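PDB 5JS4: phiAB6 tailspike from Unidentified phage, which is a trimeric beta-helical tailspike that fragments the exopolysaccharide of Acinetobacter baumannii, probably during host recognition. Local coordinates for residues Glu467-Trp477 and Val495-Thr505; Lys588-Tyr596 and Ala603-Met611. All blocks are in the same frame, centred on the assembly; numbering follows the deposited sequence.

Contact 1: residues Glu467-Trp477 and Val495-Thr505; sequences ENLKTATSKDW and VKLLGGWTSKT
E467 and L498 lie side by side where successive parallel strands of the beta-helix pair, and E467 OE1 is hydrogen-bonded to W465 NE1. The next amide, N468 N, gives L498 O a nearly straight bond of 2.8 Å. N468 O in turn takes the indole N-H of W501 from well above its carbonyl plane; the bond is bent to 136°. L469 lays CD2 over a face of the W501 six-membered ring, 3.7 Å from its centroid, and a water links L469 N to G499 O. After the 470-474 loop the strands pair again: K475 O accepts from T502 N, and T502 O from W477 N. Between them the two oxygens of D476 serve different partners. D476 OD1 accepts from T502 OG1 at 2.6 Å, met from above the carboxylate plane, while D476 OD2 turns its syn lone pair to K504 NZ at 2.8 Å, a salt bridge. W477 (chi1 72°) receives V495 CG1 over its five-membered ring and sends NE1 in plane to S503 OG, 3.0 Å away. Both indole N-H groups thus have acceptors while the rings pack against aliphatic carbons, and the D476 carboxylate, held by hydroxyl, ammonium and a water, is probably well stabilised as the anion.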
loop_
_atom_site.group_PDB
_atom_site.type_symbol
_atom_site.label_atom_id
_atom_site.label_comp_id
_atom_site.label_asym_id
_atom_site.label_seq_id
_atom_site.Cartn_x
_atom_site.Cartn_y
_atom_site.Cartn_z
ATOM N N GLU A 467 -1.412 -18.041 -10.801
ATOM C CA GLU A 467 -2.302 -18.836 -11.644
ATOM C C GLU A 467 -1.582 -20.025 -12.273
ATOM O O GLU A 467 -0.764 -19.863 -13.179
ATOM C CB GLU A 467 -2.934 -17.957 -12.729
ATOM C CG GLU A 467 -3.947 -18.690 -13.605
ATOM C CD GLU A 467 -4.812 -17.760 -14.436
ATOM O OE1 GLU A 467 -4.521 -16.547 -14.497
ATOM O OE2 GLU A 467 -5.791 -18.249 -15.041
ATOM N N ASN A 468 -1.910 -21.212 -11.763
ATOM C CA ASN A 468 -1.447 -22.503 -12.282
ATOM C C ASN A 468 0.009 -22.825 -11.970
ATOM O O ASN A 468 0.839 -21.936 -11.763
ATOM C CB ASN A 468 -1.712 -22.635 -13.788
ATOM C CG ASN A 468 -3.178 -22.465 -14.139
ATOM O OD1 ASN A 468 -4.059 -22.804 -13.347
ATOM N ND2 ASN A 468 -3.448 -21.937 -15.326
ATOM N N LEU A 469 0.296 -24.123 -11.939
ATOM C CA LEU A 469 1.632 -24.632 -11.687
ATOM C C LEU A 469 2.069 -25.438 -12.903
ATOM O O LEU A 469 1.235 -26.061 -13.563
ATOM C CB LEU A 469 1.634 -25.501 -10.429
ATOM C CG LEU A 469 1.222 -24.785 -9.136
ATOM C CD1 LEU A 469 0.811 -25.783 -8.063
ATOM C CD2 LEU A 469 2.339 -23.887 -8.630
ATOM N N LYS A 470 3.366 -25.423 -13.203
ATOM C CA LYS A 470 3.872 -26.069 -14.417
ATOM C C LYS A 470 3.759 -27.591 -14.327
ATOM O O LYS A 470 3.126 -28.220 -15.180
ATOM C CB LYS A 470 5.320 -25.654 -14.701
ATOM C CG LYS A 470 5.755 -25.942 -16.129
ATOM C CD LYS A 470 7.041 -25.221 -16.502
ATOM C CE LYS A 470 7.349 -25.410 -17.980
ATOM N NZ LYS A 470 8.669 -24.848 -18.374
ATOM N N THR A 471 4.379 -28.168 -13.300
ATOM C CA THR A 471 4.273 -29.609 -13.021
ATOM C C THR A 471 3.914 -29.929 -11.565
ATOM O O THR A 471 3.405 -31.014 -11.285
ATOM C CB THR A 471 5.571 -30.362 -13.383
ATOM O OG1 THR A 471 6.665 -29.850 -12.613
ATOM C CG2 THR A 471 5.878 -30.225 -14.871
ATOM N N ALA A 472 4.180 -29.005 -10.642
ATOM C CA ALA A 472 3.815 -29.188 -9.235
ATOM C C ALA A 472 2.299 -29.224 -9.061
ATOM O O ALA A 472 1.557 -28.733 -9.911
ATOM C CB ALA A 472 4.418 -28.081 -8.383
ATOM N N THR A 473 1.842 -29.822 -7.963
ATOM C CA THR A 473 0.412 -29.915 -7.669
ATOM C C THR A 473 -0.038 -28.868 -6.651
ATOM O O THR A 473 -1.167 -28.386 -6.720
ATOM C CB THR A 473 0.028 -31.317 -7.156
ATOM O OG1 THR A 473 0.847 -31.660 -6.033
ATOM C CG2 THR A 473 0.215 -32.352 -8.253
ATOM N N SER A 474 0.843 -28.522 -5.713
ATOM C CA SER A 474 0.531 -27.534 -4.678
ATOM C C SER A 474 1.790 -26.786 -4.243
ATOM O O SER A 474 2.798 -27.406 -3.926
ATOM C CB SER A 474 -0.103 -28.231 -3.471
ATOM O OG SER A 474 -0.663 -27.298 -2.567
ATOM N N LYS A 475 1.733 -25.455 -4.238
ATOM C CA LYS A 475 2.858 -24.628 -3.788
ATOM C C LYS A 475 2.353 -23.356 -3.116
ATOM O O LYS A 475 1.389 -22.750 -3.579
ATOM C CB LYS A 475 3.758 -24.232 -4.969
ATOM C CG LYS A 475 4.596 -25.354 -5.574
ATOM C CD LYS A 475 5.600 -25.965 -4.600
ATOM C CE LYS A 475 6.648 -24.968 -4.128
ATOM N NZ LYS A 475 7.666 -25.604 -3.244
ATOM N N ASP A 476 3.009 -22.954 -2.029
ATOM C CA ASP A 476 2.741 -21.656 -1.407
ATOM C C ASP A 476 3.343 -20.550 -2.268
ATOM O O ASP A 476 4.437 -20.708 -2.807
ATOM C CB ASP A 476 3.347 -21.574 -0.001
ATOM C CG ASP A 476 2.550 -22.341 1.041
ATOM O OD1 ASP A 476 1.301 -22.336 0.982
ATOM O OD2 ASP A 476 3.179 -22.930 1.942
ATOM N N TRP A 477 2.639 -19.426 -2.387
ATOM C CA TRP A 477 3.157 -18.285 -3.146
ATOM C C TRP A 477 4.415 -17.711 -2.482
ATOM O O TRP A 477 5.314 -17.211 -3.162
ATOM C CB TRP A 477 2.077 -17.204 -3.308
ATOM C CG TRP A 477 1.761 -16.462 -2.050
ATOM C CD1 TRP A 477 0.856 -16.814 -1.093
ATOM C CD2 TRP A 477 2.359 -15.241 -1.606
ATOM N NE1 TRP A 477 0.856 -15.891 -0.078
ATOM C CE2 TRP A 477 1.771 -14.915 -0.367
ATOM C CE3 TRP A 477 3.343 -14.396 -2.132
ATOM C CZ2 TRP A 477 2.127 -13.772 0.351
ATOM C CZ3 TRP A 477 3.694 -13.261 -1.416
ATOM C CH2 TRP A 477 3.088 -12.963 -0.187
ATOM N N VAL A 495 -3.924 -11.481 -2.747
ATOM C CA VAL A 495 -3.174 -12.544 -3.408
ATOM C C VAL A 495 -4.174 -13.485 -4.078
ATOM O O VAL A 495 -4.883 -14.239 -3.406
ATOM C CB VAL A 495 -2.275 -13.318 -2.420
ATOM C CG1 VAL A 495 -1.554 -14.464 -3.118
ATOM C CG2 VAL A 495 -1.265 -12.382 -1.775
ATOM N N LYS A 496 -4.236 -13.418 -5.405
ATOM C CA LYS A 496 -5.102 -14.291 -6.194
ATOM C C LYS A 496 -4.451 -15.666 -6.303
ATOM O O LYS A 496 -3.288 -15.774 -6.698
ATOM C CB LYS A 496 -5.329 -13.697 -7.586
ATOM C CG LYS A 496 -6.282 -14.478 -8.480
ATOM C CD LYS A 496 -7.731 -14.302 -8.066
ATOM C CE LYS A 496 -8.678 -14.969 -9.051
ATOM N NZ LYS A 496 -10.099 -14.735 -8.682
ATOM N N LEU A 497 -5.208 -16.706 -5.952
ATOM C CA LEU A 497 -4.716 -18.083 -5.966
ATOM C C LEU A 497 -5.585 -18.935 -6.886
ATOM O O LEU A 497 -6.784 -19.098 -6.642
ATOM C CB LEU A 497 -4.741 -18.669 -4.555
ATOM C CG LEU A 497 -3.952 -17.910 -3.483
ATOM C CD1 LEU A 497 -4.341 -18.389 -2.092
ATOM C CD2 LEU A 497 -2.452 -18.042 -3.696
ATOM N N LEU A 498 -4.973 -19.472 -7.941
ATOM C CA LEU A 498 -5.668 -20.324 -8.907
ATOM C C LEU A 498 -4.803 -21.515 -9.318
ATOM O O LEU A 498 -3.594 -21.386 -9.482
ATOM C CB LEU A 498 -6.032 -19.520 -10.158
ATOM C CG LEU A 498 -7.060 -18.400 -10.007
ATOM C CD1 LEU A 498 -7.065 -17.512 -11.244
ATOM C CD2 LEU A 498 -8.449 -18.965 -9.744
ATOM N N GLY A 499 -5.433 -22.672 -9.486
ATOM C CA GLY A 499 -4.770 -23.833 -10.075
ATOM C C GLY A 499 -3.709 -24.522 -9.236
ATOM O O GLY A 499 -2.819 -25.172 -9.784
ATOM N N GLY A 500 -3.794 -24.393 -7.913
ATOM C CA GLY A 500 -2.913 -25.138 -7.014
ATOM C C GLY A 500 -2.106 -24.297 -6.049
ATOM O O GLY A 500 -1.555 -24.821 -5.083
ATOM N N TRP A 501 -2.024 -22.992 -6.299
ATOM C CA TRP A 501 -1.308 -22.108 -5.384
ATOM C C TRP A 501 -2.030 -22.031 -4.043
ATOM O O TRP A 501 -3.260 -22.012 -3.990
ATOM C CB TRP A 501 -1.166 -20.704 -5.964
ATOM C CG TRP A 501 -0.253 -20.632 -7.136
ATOM C CD1 TRP A 501 -0.609 -20.645 -8.448
ATOM C CD2 TRP A 501 1.176 -20.537 -7.108
ATOM N NE1 TRP A 501 0.501 -20.555 -9.244
ATOM C CE2 TRP A 501 1.614 -20.489 -8.447
ATOM C CE3 TRP A 501 2.128 -20.478 -6.083
ATOM C CZ2 TRP A 501 2.960 -20.386 -8.791
ATOM C CZ3 TRP A 501 3.472 -20.381 -6.427
ATOM C CH2 TRP A 501 3.873 -20.336 -7.771
ATOM N N THR A 502 -1.248 -21.994 -2.972
ATOM C CA THR A 502 -1.772 -21.879 -1.617
ATOM C C THR A 502 -1.098 -20.704 -0.925
ATOM O O THR A 502 -0.160 -20.113 -1.462
ATOM C CB THR A 502 -1.521 -23.166 -0.812
ATOM O OG1 THR A 502 -0.126 -23.491 -0.841
ATOM C CG2 THR A 502 -2.328 -24.325 -1.394
ATOM N N SER A 503 -1.587 -20.363 0.262
ATOM C CA SER A 503 -1.050 -19.240 1.021
ATOM C C SER A 503 -1.042 -19.539 2.509
ATOM O O SER A 503 -1.976 -20.145 3.030
ATOM C CB SER A 503 -1.883 -17.984 0.772
ATOM O OG SER A 503 -1.434 -16.921 1.594
ATOM N N LYS A 504 0.010 -19.092 3.186
ATOM C CA LYS A 504 0.075 -19.138 4.641
ATOM C C LYS A 504 -0.089 -17.738 5.245
ATOM O O LYS A 504 0.236 -17.525 6.409
ATOM C CB LYS A 504 1.397 -19.773 5.088
ATOM C CG LYS A 504 1.441 -21.281 4.886
ATOM C CD LYS A 504 2.770 -21.870 5.328
ATOM C CE LYS A 504 2.685 -23.377 5.505
ATOM N NZ LYS A 504 2.254 -24.085 4.267
ATOM N N THR A 505 -0.619 -16.800 4.459
ATOM C CA THR A 505 -0.719 -15.393 4.878
ATOM C C THR A 505 -2.135 -14.796 4.842
ATOM O O THR A 505 -2.302 -13.609 5.135
ATOM C CB THR A 505 0.195 -14.501 4.011
ATOM O OG1 THR A 505 -0.259 -14.521 2.652
ATOM C CG2 THR A 505 1.633 -14.985 4.072
HETATM O O HOH W 1 -1.937 -25.898 -12.292
HETATM O O HOH W 2 -2.693 -28.181 -9.256
HETATM O O HOH W 3 0.868 -25.994 -0.836
HETATM O O HOH W 4 -0.058 -23.917 2.824
#

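Contact 2: residues Lys588-Tyr596 and Ala603-Met611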
loop_
_atom_site.group_PDB
_atom_site.type_symbol
_atom_site.label_atom_id
_atom_site.label_comp_id
_atom_site.label_asym_id
_atom_site.label_seq_id
_atom_site.Cartn_x
_atom_site.Cartn_y
_atom_site.Cartn_z
ATOM N N LYS A 588 -13.096 -2.870 39.804
ATOM C CA LYS A 588 -12.893 -3.974 40.728
ATOM C C LYS A 588 -14.104 -4.245 41.619
ATOM O O LYS A 588 -14.262 -5.357 42.119
ATOM C CB LYS A 588 -11.678 -3.713 41.605
ATOM C CG LYS A 588 -10.365 -4.043 40.933
ATOM C CD LYS A 588 -9.231 -3.828 41.910
ATOM C CE LYS A 588 -7.949 -4.456 41.421
ATOM N NZ LYS A 588 -6.862 -4.049 42.349
ATOM N N LEU A 589 -14.944 -3.230 41.824
ATOM C CA LEU A 589 -16.041 -3.309 42.783
ATOM C C LEU A 589 -17.448 -3.210 42.189
ATOM O O LEU A 589 -18.415 -3.404 42.915
ATOM C CB LEU A 589 -15.870 -2.226 43.852
ATOM C CG LEU A 589 -14.651 -2.414 44.757
ATOM C CD1 LEU A 589 -14.458 -1.176 45.613
ATOM C CD2 LEU A 589 -14.803 -3.653 45.625
ATOM N N SER A 590 -17.565 -2.925 40.895
ATOM C CA SER A 590 -18.876 -2.663 40.291
ATOM C C SER A 590 -18.949 -3.084 38.831
ATOM O O SER A 590 -18.067 -2.757 38.042
ATOM C CB SER A 590 -19.197 -1.169 40.394
ATOM O OG SER A 590 -20.466 -0.864 39.836
ATOM N N ARG A 591 -20.026 -3.785 38.480
ATOM C CA ARG A 591 -20.337 -4.095 37.092
ATOM C C ARG A 591 -21.763 -3.642 36.801
ATOM O O ARG A 591 -22.715 -4.150 37.399
ATOM C CB ARG A 591 -20.189 -5.592 36.805
ATOM C CG ARG A 591 -20.298 -5.959 35.329
ATOM C CD ARG A 591 -19.053 -5.539 34.575
ATOM N NE ARG A 591 -19.007 -5.926 33.165
ATOM C CZ ARG A 591 -19.240 -5.124 32.128
ATOM N NH1 ARG A 591 -19.617 -3.860 32.296
ATOM N NH2 ARG A 591 -19.105 -5.598 30.896
ATOM N N LYS A 592 -21.888 -2.662 35.906
ATOM C CA LYS A 592 -23.176 -2.074 35.539
ATOM C C LYS A 592 -23.212 -1.746 34.056
ATOM O O LYS A 592 -22.168 -1.626 33.409
ATOM C CB LYS A 592 -23.420 -0.772 36.311
ATOM C CG LYS A 592 -23.549 -0.916 37.817
ATOM C CD LYS A 592 -23.488 0.434 38.523
ATOM C CE LYS A 592 -24.653 1.337 38.158
ATOM N NZ LYS A 592 -24.636 2.588 38.970
ATOM N N TRP A 593 -24.429 -1.584 33.535
ATOM C CA TRP A 593 -24.661 -1.077 32.190
ATOM C C TRP A 593 -25.655 0.068 32.308
ATOM O O TRP A 593 -26.754 -0.110 32.830
ATOM C CB TRP A 593 -25.199 -2.182 31.274
ATOM C CG TRP A 593 -24.200 -3.263 31.068
ATOM C CD1 TRP A 593 -23.304 -3.376 30.047
ATOM C CD2 TRP A 593 -23.955 -4.363 31.945
ATOM N NE1 TRP A 593 -22.527 -4.504 30.221
ATOM C CE2 TRP A 593 -22.906 -5.123 31.383
ATOM C CE3 TRP A 593 -24.522 -4.780 33.151
ATOM C CZ2 TRP A 593 -22.416 -6.281 31.993
ATOM C CZ3 TRP A 593 -24.035 -5.936 33.759
ATOM C CH2 TRP A 593 -22.991 -6.668 33.176
ATOM N N GLY A 594 -25.250 1.246 31.851
ATOM C CA GLY A 594 -26.077 2.430 31.965
ATOM C C GLY A 594 -27.252 2.422 31.014
ATOM O O GLY A 594 -27.244 1.749 29.980
ATOM N N THR A 595 -28.279 3.167 31.395
ATOM C CA THR A 595 -29.374 3.480 30.494
ATOM C C THR A 595 -29.893 4.869 30.839
ATOM O O THR A 595 -29.373 5.529 31.739
ATOM C CB THR A 595 -30.482 2.405 30.530
ATOM O OG1 THR A 595 -31.489 2.737 29.568
ATOM C CG2 THR A 595 -31.112 2.273 31.908
ATOM N N TYR A 596 -30.902 5.322 30.112
ATOM C CA TYR A 596 -31.467 6.641 30.349
ATOM C C TYR A 596 -32.901 6.658 29.862
ATOM O O TYR A 596 -33.215 6.097 28.808
ATOM C CB TYR A 596 -30.655 7.722 29.628
ATOM C CG TYR A 596 -30.912 9.110 30.157
ATOM C CD1 TYR A 596 -31.924 9.902 29.627
ATOM C CD2 TYR A 596 -30.151 9.626 31.198
ATOM C CE1 TYR A 596 -32.165 11.174 30.121
ATOM C CE2 TYR A 596 -30.384 10.895 31.698
ATOM C CZ TYR A 596 -31.391 11.666 31.156
ATOM O OH TYR A 596 -31.622 12.930 31.655
ATOM N N ALA A 603 -31.368 9.019 34.540
ATOM C CA ALA A 603 -30.430 7.938 34.300
ATOM C C ALA A 603 -30.932 6.657 34.959
ATOM O O ALA A 603 -31.731 6.680 35.893
ATOM C CB ALA A 603 -29.059 8.302 34.846
ATOM N N GLY A 604 -30.456 5.530 34.450
ATOM C CA GLY A 604 -30.745 4.243 35.051
ATOM C C GLY A 604 -29.581 3.305 34.836
ATOM O O GLY A 604 -28.584 3.666 34.212
ATOM N N ALA A 605 -29.721 2.088 35.342
ATOM C CA ALA A 605 -28.685 1.081 35.175
ATOM C C ALA A 605 -29.202 -0.329 35.383
ATOM O O ALA A 605 -30.178 -0.557 36.108
ATOM C CB ALA A 605 -27.526 1.340 36.122
ATOM N N PHE A 606 -28.494 -1.251 34.737
ATOM C CA PHE A 606 -28.658 -2.679 34.894
ATOM C C PHE A 606 -27.425 -3.176 35.646
ATOM O O PHE A 606 -26.322 -2.669 35.422
ATOM C CB PHE A 606 -28.751 -3.326 33.517
ATOM C CG PHE A 606 -29.797 -2.704 32.627
ATOM C CD1 PHE A 606 -31.141 -2.842 32.925
ATOM C CD2 PHE A 606 -29.434 -1.972 31.501
ATOM C CE1 PHE A 606 -32.109 -2.264 32.119
ATOM C CE2 PHE A 606 -30.398 -1.401 30.684
ATOM C CZ PHE A 606 -31.734 -1.549 30.997
ATOM N N TYR A 607 -27.618 -4.172 36.511
ATOM C CA TYR A 607 -26.604 -4.582 37.495
ATOM C C TYR A 607 -26.251 -6.058 37.397
ATOM O O TYR A 607 -27.135 -6.901 37.245
ATOM C CB TYR A 607 -27.116 -4.316 38.915
ATOM C CG TYR A 607 -27.325 -2.856 39.207
ATOM C CD1 TYR A 607 -28.402 -2.168 38.658
ATOM C CD2 TYR A 607 -26.448 -2.157 40.021
ATOM C CE1 TYR A 607 -28.596 -0.824 38.910
ATOM C CE2 TYR A 607 -26.637 -0.810 40.282
ATOM C CZ TYR A 607 -27.715 -0.153 39.718
ATOM O OH TYR A 607 -27.920 1.190 39.948
ATOM N N ALA A 608 -24.959 -6.355 37.522
ATOM C CA ALA A 608 -24.487 -7.721 37.739
ATOM C C ALA A 608 -23.890 -7.761 39.146
ATOM O O ALA A 608 -22.738 -7.386 39.332
ATOM C CB ALA A 608 -23.452 -8.111 36.693
ATOM N N PRO A 609 -24.679 -8.182 40.148
ATOM C CA PRO A 609 -24.189 -8.107 41.528
ATOM C C PRO A 609 -23.148 -9.162 41.862
ATOM O O PRO A 609 -23.027 -10.167 41.162
ATOM C CB PRO A 609 -25.450 -8.357 42.358
ATOM C CG PRO A 609 -26.289 -9.225 41.485
ATOM C CD PRO A 609 -26.044 -8.736 40.085
ATOM N N MET A 610 -22.402 -8.928 42.933
ATOM C CA MET A 610 -21.629 -9.997 43.541
ATOM C C MET A 610 -22.603 -10.976 44.175
ATOM O O MET A 610 -23.583 -10.568 44.801
ATOM C CB MET A 610 -20.673 -9.456 44.601
ATOM C CG MET A 610 -19.495 -8.710 44.008
ATOM S SD MET A 610 -18.354 -8.067 45.244
ATOM C CE MET A 610 -19.185 -6.565 45.745
ATOM N N MET A 611 -22.348 -12.268 43.985
ATOM C CA MET A 611 -23.111 -13.308 44.660
ATOM C C MET A 611 -22.163 -14.127 45.517
ATOM O O MET A 611 -21.018 -14.372 45.139
ATOM C CB MET A 611 -23.850 -14.187 43.653
ATOM C CG MET A 611 -24.809 -13.382 42.790
ATOM S SD MET A 611 -25.888 -14.391 41.762
ATOM C CE MET A 611 -27.213 -14.741 42.909
HETATM O O HOH W 5 -21.702 -5.159 40.646
#
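W593 O accepts the backbone N-H of F606 at 2.8 Å, the shortest hydrogen bond between the two strands of this antiparallel beta-hairpin. W593 N returns the bond to F606 O, and T595 and G604 form the next hydrogen-bonded pair, each N 2.9 Å from the other's O and well above that carbonyl plane. A608 N reaches R591 O at 3.1 Å, nearly straight at 175°, and a water joins R591 N to A608 O. On the face that carries K592, A605 and Y607, the lysine runs beside the tyrosine, bent at chi3 (64°) to bring CE within 3.6 Å of Y607 CE2 and onto the A605 methyl. Both polar ends finish at the chain terminus: K592 NZ makes a salt bridge with S719, whose other carboxylate oxygen takes the Y607 hydroxyl. On the face of R591, W593 and F606, neighbouring subunits join in. W593 CZ2 sits 3.4 Å above the centre of the R591 guanidinium, the two planes inclined; R591 makes a cation-pi contact with W593 of one neighbouring subunit, W593 with R591 of the other, and R591 keeps a salt bridge to D584. At the hairpin's far end Y596, which lines a malonate-binding pocket with Y580 and H598, rests its ring carbon CD2 3.5 Å from A603 CA. Back at the W593 indole, CZ3 meets the A608 methyl at its edge, 3.7 Å from CB.

How the contacts relate
Contact 1 lies towards the surface of the beta-helix, while contact 2 is partly buried within the trimer near the C-terminal end; their centres are about 53 Å apart and they share no secondary-structure element. Both pair strands through the backbone, but in contact 1 these are parallel and come from successive coils, whereas in contact 2 they are antiparallel neighbours in one hairpin. Chemistry follows place. Contact 1 mixes tryptophans with a salt bridge and several waters, nearly all inside one chain. In contact 2 several polar side-chain ends are met by the chain terminus, by D584 and by other subunits, and its tryptophan meets an arginine and the matching tryptophans of the other subunits.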